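Local coordinates for protein histone acetyltransferase, ELP3 family (Methanocaldococcus infernus, PDB 6IAZ) that converts the wobble uridine 34 of tRNA to 5-carboxymethyluridine, using acetyl-CoA, S-adenosylmethionine and an iron-sulfur cluster, at residues 39-44 / 89-94; 399-404 / 413-418. All blocks are in the same frame, centred on the assembly; numbering follows the deposited sequence.

Contact 1: 39-44 / 89-94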
loop_
_atom_site.group_PDB
_atom_site.type_symbol
_atom_site.label_atom_id
_atom_site.label_comp_id
_atom_site.label_asym_id
_atom_site.label_seq_id
_atom_site.Cartn_x
_atom_site.Cartn_y
_atom_site.Cartn_z
ATOM N N VAL A 39 7.231 8.393 6.180
ATOM C CA VAL A 39 7.684 9.738 5.856
ATOM C C VAL A 39 6.929 10.128 4.589
ATOM O O VAL A 39 7.284 9.711 3.479
ATOM C CB VAL A 39 9.204 9.810 5.658
ATOM C CG1 VAL A 39 9.632 11.204 5.223
ATOM C CG2 VAL A 39 9.933 9.405 6.942
ATOM N N ALA A 40 5.899 10.943 4.745
ATOM C CA ALA A 40 5.070 11.388 3.637
ATOM C C ALA A 40 5.456 12.814 3.272
ATOM O O ALA A 40 5.483 13.689 4.143
ATOM C CB ALA A 40 3.597 11.321 4.024
ATOM N N VAL A 41 5.752 13.040 1.995
ATOM C CA VAL A 41 6.212 14.343 1.518
ATOM C C VAL A 41 5.330 14.805 0.365
ATOM O O VAL A 41 4.676 14.006 -0.305
ATOM C CB VAL A 41 7.689 14.321 1.069
ATOM C CG1 VAL A 41 8.615 13.998 2.252
ATOM C CG2 VAL A 41 7.903 13.336 -0.056
ATOM N N MET A 42 5.327 16.118 0.143
ATOM C CA MET A 42 4.474 16.760 -0.850
ATOM C C MET A 42 5.311 17.357 -1.981
ATOM O O MET A 42 6.337 18.001 -1.742
ATOM C CB MET A 42 3.624 17.864 -0.208
ATOM C CG MET A 42 2.238 17.429 0.232
ATOM S SD MET A 42 1.029 17.499 -1.104
ATOM C CE MET A 42 -0.393 16.723 -0.339
ATOM N N THR A 43 4.851 17.165 -3.207
ATOM C CA THR A 43 5.516 17.707 -4.380
ATOM C C THR A 43 4.990 19.100 -4.705
ATOM O O THR A 43 3.935 19.519 -4.230
ATOM C CB THR A 43 5.319 16.779 -5.576
ATOM O OG1 THR A 43 3.924 16.674 -5.879
ATOM C CG2 THR A 43 5.870 15.400 -5.261
ATOM N N SER A 44 5.750 19.816 -5.533
ATOM C CA SER A 44 5.411 21.189 -5.875
ATOM C C SER A 44 4.135 21.245 -6.709
ATOM O O SER A 44 3.846 20.330 -7.481
ATOM C CB SER A 44 6.547 21.846 -6.663
ATOM O OG SER A 44 7.540 22.358 -5.804
ATOM N N TYR A 89 14.207 17.538 0.563
ATOM C CA TYR A 89 15.146 17.229 1.627
ATOM C C TYR A 89 14.614 17.722 2.967
ATOM O O TYR A 89 14.632 16.989 3.959
ATOM C CB TYR A 89 16.511 17.853 1.323
ATOM C CG TYR A 89 17.577 17.487 2.330
ATOM C CD1 TYR A 89 17.531 17.974 3.619
ATOM C CD2 TYR A 89 18.628 16.651 1.987
ATOM C CE1 TYR A 89 18.502 17.653 4.547
ATOM C CE2 TYR A 89 19.600 16.317 2.908
ATOM C CZ TYR A 89 19.531 16.821 4.188
ATOM O OH TYR A 89 20.495 16.501 5.112
ATOM N N LEU A 90 14.152 18.973 3.012
ATOM C CA LEU A 90 13.713 19.555 4.276
ATOM C C LEU A 90 12.500 18.816 4.828
ATOM O O LEU A 90 12.393 18.609 6.041
ATOM C CB LEU A 90 13.395 21.029 4.082
ATOM C CG LEU A 90 14.553 21.929 3.637
ATOM C CD1 LEU A 90 14.103 23.379 3.570
ATOM C CD2 LEU A 90 15.747 21.772 4.571
ATOM N N GLN A 91 11.567 18.425 3.957
ATOM C CA GLN A 91 10.390 17.689 4.413
ATOM C C GLN A 91 10.793 16.339 4.994
ATOM O O GLN A 91 10.325 15.939 6.067
ATOM C CB GLN A 91 9.425 17.477 3.253
ATOM C CG GLN A 91 8.625 18.680 2.842
ATOM C CD GLN A 91 7.733 18.367 1.652
ATOM O OE1 GLN A 91 6.571 17.948 1.803
ATOM N NE2 GLN A 91 8.286 18.538 0.449
ATOM N N THR A 92 11.667 15.625 4.284
ATOM C CA THR A 92 12.117 14.316 4.738
ATOM C C THR A 92 12.905 14.419 6.039
ATOM O O THR A 92 12.681 13.654 6.984
ATOM C CB THR A 92 12.967 13.670 3.644
ATOM O OG1 THR A 92 12.193 13.514 2.439
ATOM C CG2 THR A 92 13.464 12.313 4.099
ATOM N N ARG A 93 13.857 15.343 6.094
ATOM C CA ARG A 93 14.649 15.537 7.305
ATOM C C ARG A 93 13.765 15.919 8.484
ATOM O O ARG A 93 13.898 15.360 9.584
ATOM C CB ARG A 93 15.716 16.609 7.047
ATOM C CG ARG A 93 16.474 17.097 8.263
ATOM C CD ARG A 93 17.578 16.150 8.685
ATOM N NE ARG A 93 18.281 16.646 9.873
ATOM C CZ ARG A 93 19.269 16.000 10.487
ATOM N NH1 ARG A 93 19.688 14.828 10.030
ATOM N NH2 ARG A 93 19.833 16.525 11.567
ATOM N N ALA A 94 12.862 16.883 8.284
ATOM C CA ALA A 94 12.062 17.373 9.399
ATOM C C ALA A 94 11.188 16.263 9.968
ATOM O O ALA A 94 11.017 16.155 11.187
ATOM C CB ALA A 94 11.204 18.558 8.956
#
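Gln91 reaches from the helix to the backbone of Met42 and grips it with both ends of its amide. OE1 accepts the N-H of Met42 at 2.8 Å, the donor lying 28° off the carbonyl plane of the glutamine. NE2 returns a bond of 3.0 Å to Met42 O, arriving in that carbonyl's plane on a lone pair and almost exactly within the glutamine's own amide plane. The bonds to the N-H and C=O of one residue, on successive peptide units, fix which way round the amide sits, and NE2 also donates to Asp87 O, so both ends of the group are engaged. Beyond CG the chain runs extended (chi2 178°), which carries the amide across to the strand. The strand, 37-42, is an edge strand of the parallel sheet of the radical SAM domain; together with helix 88-101 and the adjacent parallel strand 108-114 it makes a beta-alpha-beta crossover of this TIM-barrel-like fold. Backbone bonds from Val39 and Val41 go to strand 108-114, whereas Gln91 takes the N-H and carbonyl of Met42. Beside this polar grip lies an apolar layer. Val41 points at the helix, and its CG1, anti to the carbonyl carbon (chi1 -64°), sits 3.7 Å from Gln91 CB and 3.6 Å from Thr92 OG1, a hydroxyl bonded within the helix to Pro88 O. Val39 continues the layer two residues earlier on the same face of the strand: its CG1 meets Thr92 CA at 4.0 Å and Thr92 CG2 at 4.1 Å, the two side chains crossing at about a right angle. Thr92 also packs on Cys133 and Ala136 of helix 123-138.

Contact 2: 399-404 / 413-418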
loop_
_atom_site.group_PDB
_atom_site.type_symbol
_atom_site.label_atom_id
_atom_site.label_comp_id
_atom_site.label_asym_id
_atom_site.label_seq_id
_atom_site.Cartn_x
_atom_site.Cartn_y
_atom_site.Cartn_z
ATOM N N LEU A 399 3.278 -13.699 -4.246
ATOM C CA LEU A 399 3.922 -14.330 -5.391
ATOM C C LEU A 399 2.960 -14.326 -6.578
ATOM O O LEU A 399 1.775 -14.661 -6.431
ATOM C CB LEU A 399 4.320 -15.767 -5.046
ATOM C CG LEU A 399 5.149 -16.590 -6.036
ATOM C CD1 LEU A 399 6.565 -16.053 -6.173
ATOM C CD2 LEU A 399 5.184 -18.062 -5.580
ATOM N N ARG A 400 3.460 -13.947 -7.740
ATOM C CA ARG A 400 2.619 -13.834 -8.927
ATOM C C ARG A 400 3.215 -14.545 -10.132
ATOM O O ARG A 400 4.416 -14.415 -10.424
ATOM C CB ARG A 400 2.372 -12.356 -9.263
ATOM C CG ARG A 400 1.568 -12.165 -10.555
ATOM C CD ARG A 400 1.342 -10.676 -10.867
ATOM N NE ARG A 400 0.684 -10.494 -12.130
ATOM C CZ ARG A 400 -0.625 -10.618 -12.331
ATOM N NH1 ARG A 400 -1.433 -10.896 -11.324
ATOM N NH2 ARG A 400 -1.124 -10.457 -13.546
ATOM N N ASP A 401 2.349 -15.282 -10.842
ATOM C CA ASP A 401 2.638 -15.804 -12.163
ATOM C C ASP A 401 2.116 -14.752 -13.136
ATOM O O ASP A 401 0.896 -14.582 -13.241
ATOM C CB ASP A 401 1.941 -17.130 -12.357
ATOM C CG ASP A 401 2.244 -17.791 -13.699
ATOM O OD1 ASP A 401 3.112 -17.304 -14.473
ATOM O OD2 ASP A 401 1.566 -18.809 -13.961
ATOM N N PRO A 402 2.971 -14.015 -13.822
ATOM C CA PRO A 402 2.501 -12.838 -14.565
ATOM C C PRO A 402 1.758 -13.210 -15.843
ATOM O O PRO A 402 1.785 -14.347 -16.323
ATOM C CB PRO A 402 3.778 -12.060 -14.859
ATOM C CG PRO A 402 4.870 -13.098 -14.819
ATOM C CD PRO A 402 4.438 -14.181 -13.867
ATOM N N TYR A 403 1.053 -12.211 -16.378
ATOM C CA TYR A 403 0.143 -12.406 -17.500
ATOM C C TYR A 403 0.804 -11.890 -18.774
ATOM O O TYR A 403 1.158 -12.675 -19.641
ATOM C CB TYR A 403 -1.188 -11.701 -17.227
ATOM C CG TYR A 403 -2.124 -11.605 -18.394
ATOM C CD1 TYR A 403 -2.491 -12.741 -19.118
ATOM C CD2 TYR A 403 -2.672 -10.381 -18.776
ATOM C CE1 TYR A 403 -3.355 -12.656 -20.182
ATOM C CE2 TYR A 403 -3.541 -10.295 -19.844
ATOM C CZ TYR A 403 -3.883 -11.437 -20.536
ATOM O OH TYR A 403 -4.734 -11.378 -21.608
ATOM N N LYS A 404 1.008 -10.576 -18.860
ATOM C CA LYS A 404 1.557 -9.928 -20.052
ATOM C C LYS A 404 2.573 -8.882 -19.605
ATOM O O LYS A 404 2.342 -7.673 -19.727
ATOM C CB LYS A 404 0.440 -9.294 -20.881
ATOM C CG LYS A 404 -0.363 -10.293 -21.737
ATOM C CD LYS A 404 -1.234 -9.569 -22.757
ATOM C CE LYS A 404 -1.879 -10.548 -23.741
ATOM N NZ LYS A 404 -2.396 -9.833 -24.963
ATOM N N LYS A 413 9.170 -17.491 -18.177
ATOM C CA LYS A 413 9.636 -18.468 -17.201
ATOM C C LYS A 413 10.025 -17.781 -15.894
ATOM O O LYS A 413 10.867 -18.281 -15.151
ATOM C CB LYS A 413 10.810 -19.270 -17.764
ATOM C CG LYS A 413 10.473 -20.056 -19.040
ATOM N N THR A 414 9.373 -16.658 -15.579
ATOM C CA THR A 414 9.678 -15.855 -14.400
ATOM C C THR A 414 8.492 -15.823 -13.449
ATOM O O THR A 414 7.352 -15.625 -13.890
ATOM C CB THR A 414 10.039 -14.426 -14.828
ATOM O OG1 THR A 414 11.137 -14.460 -15.763
ATOM C CG2 THR A 414 10.376 -13.566 -13.638
ATOM N N MET A 415 8.752 -16.046 -12.153
ATOM C CA MET A 415 7.790 -15.707 -11.102
ATOM C C MET A 415 8.213 -14.387 -10.453
ATOM O O MET A 415 9.403 -14.054 -10.407
ATOM C CB MET A 415 7.683 -16.738 -9.966
ATOM C CG MET A 415 7.057 -18.080 -10.264
ATOM S SD MET A 415 5.314 -18.236 -10.693
ATOM C CE MET A 415 4.437 -18.306 -9.187
ATOM N N LEU A 416 7.236 -13.666 -9.898
ATOM C CA LEU A 416 7.471 -12.370 -9.272
ATOM C C LEU A 416 7.116 -12.428 -7.788
ATOM O O LEU A 416 5.969 -12.756 -7.430
ATOM C CB LEU A 416 6.640 -11.284 -9.950
ATOM C CG LEU A 416 6.849 -11.126 -11.462
ATOM C CD1 LEU A 416 5.903 -10.067 -11.969
ATOM C CD2 LEU A 416 8.292 -10.780 -11.794
ATOM N N VAL A 417 8.078 -12.085 -6.938
ATOM C CA VAL A 417 7.817 -11.830 -5.522
ATOM C C VAL A 417 7.497 -10.345 -5.426
ATOM O O VAL A 417 8.399 -9.508 -5.410
ATOM C CB VAL A 417 8.996 -12.211 -4.629
ATOM C CG1 VAL A 417 8.699 -11.759 -3.203
ATOM C CG2 VAL A 417 9.224 -13.706 -4.652
ATOM N N ARG A 418 6.210 -10.016 -5.393
ATOM C CA ARG A 418 5.776 -8.620 -5.312
ATOM C C ARG A 418 5.899 -8.029 -3.916
ATOM O O ARG A 418 6.066 -6.808 -3.791
ATOM C CB ARG A 418 4.332 -8.523 -5.842
ATOM C CG ARG A 418 4.123 -9.281 -7.199
ATOM C CD ARG A 418 2.598 -9.419 -7.572
ATOM N NE ARG A 418 2.041 -8.172 -7.208
ATOM C CZ ARG A 418 1.045 -7.956 -6.374
ATOM N NH1 ARG A 418 0.300 -8.921 -5.859
ATOM N NH2 ARG A 418 0.757 -6.711 -6.133
#
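Leu399 packs its branched end against Met415 and Val417 where two neighbouring antiparallel strands, 392-401 and 414-422, form a long-looped beta hairpin in the GNAT acetyltransferase domain. CD1 of Leu399 fills the hollow between the two side chains, 3.9 Å from Val417 CG2 and 4.0 Å from Met415 CB. Met415 closes round the same knob: bent at chi2 and chi3 (-66° and -85°), it curls back to lay CE against Leu399 CG and CD2, while its SD rests beside CA and CB of Asp401. Helix 443-458 packs on this face through Ala451 and Ala455. Between the strands, Arg400 and Leu416 form a hydrogen-bonded pair, with Arg400 N to Leu416 O at 2.8 Å and Leu416 N to Arg400 O at 3.0 Å. On the opposite face the aliphatic part of Arg400 lies obliquely across Arg418, whose CD comes within 3.4 Å of Arg400 CB. Their guanidinium planes stand almost perpendicular, and both NH1 atoms form salt bridges to Glu380, which probably offsets the like charges. Their NH2 atoms form salt bridges with Asp220 and Asp257 respectively. Where strand 392-401 ends, Pro402 projects toward the partner: its CB touches Leu416 CD1 at 4.1 Å, and its CD sits 3.3 Å from Thr414 O.

From the N terminus the chain enters the first strand of the radical SAM sheet, passes through the unmodelled segment 46-80, which holds the cysteines that probably bind the iron-sulfur cluster, and returns as helix 88-101, where contact 1 closes that loop. The rest of the barrel-like domain follows before the acetyltransferase domain, in which contact 2 closes the much shorter loop between strands 392-401 and 414-422. The two loops are in series, neither nesting nor crossing, and their centres lie about 33 Å apart. Contact 1 joins helix to sheet edge; contact 2 joins strands next to the probable acetyl-CoA site, and its arginine-bearing face abuts the radical SAM core.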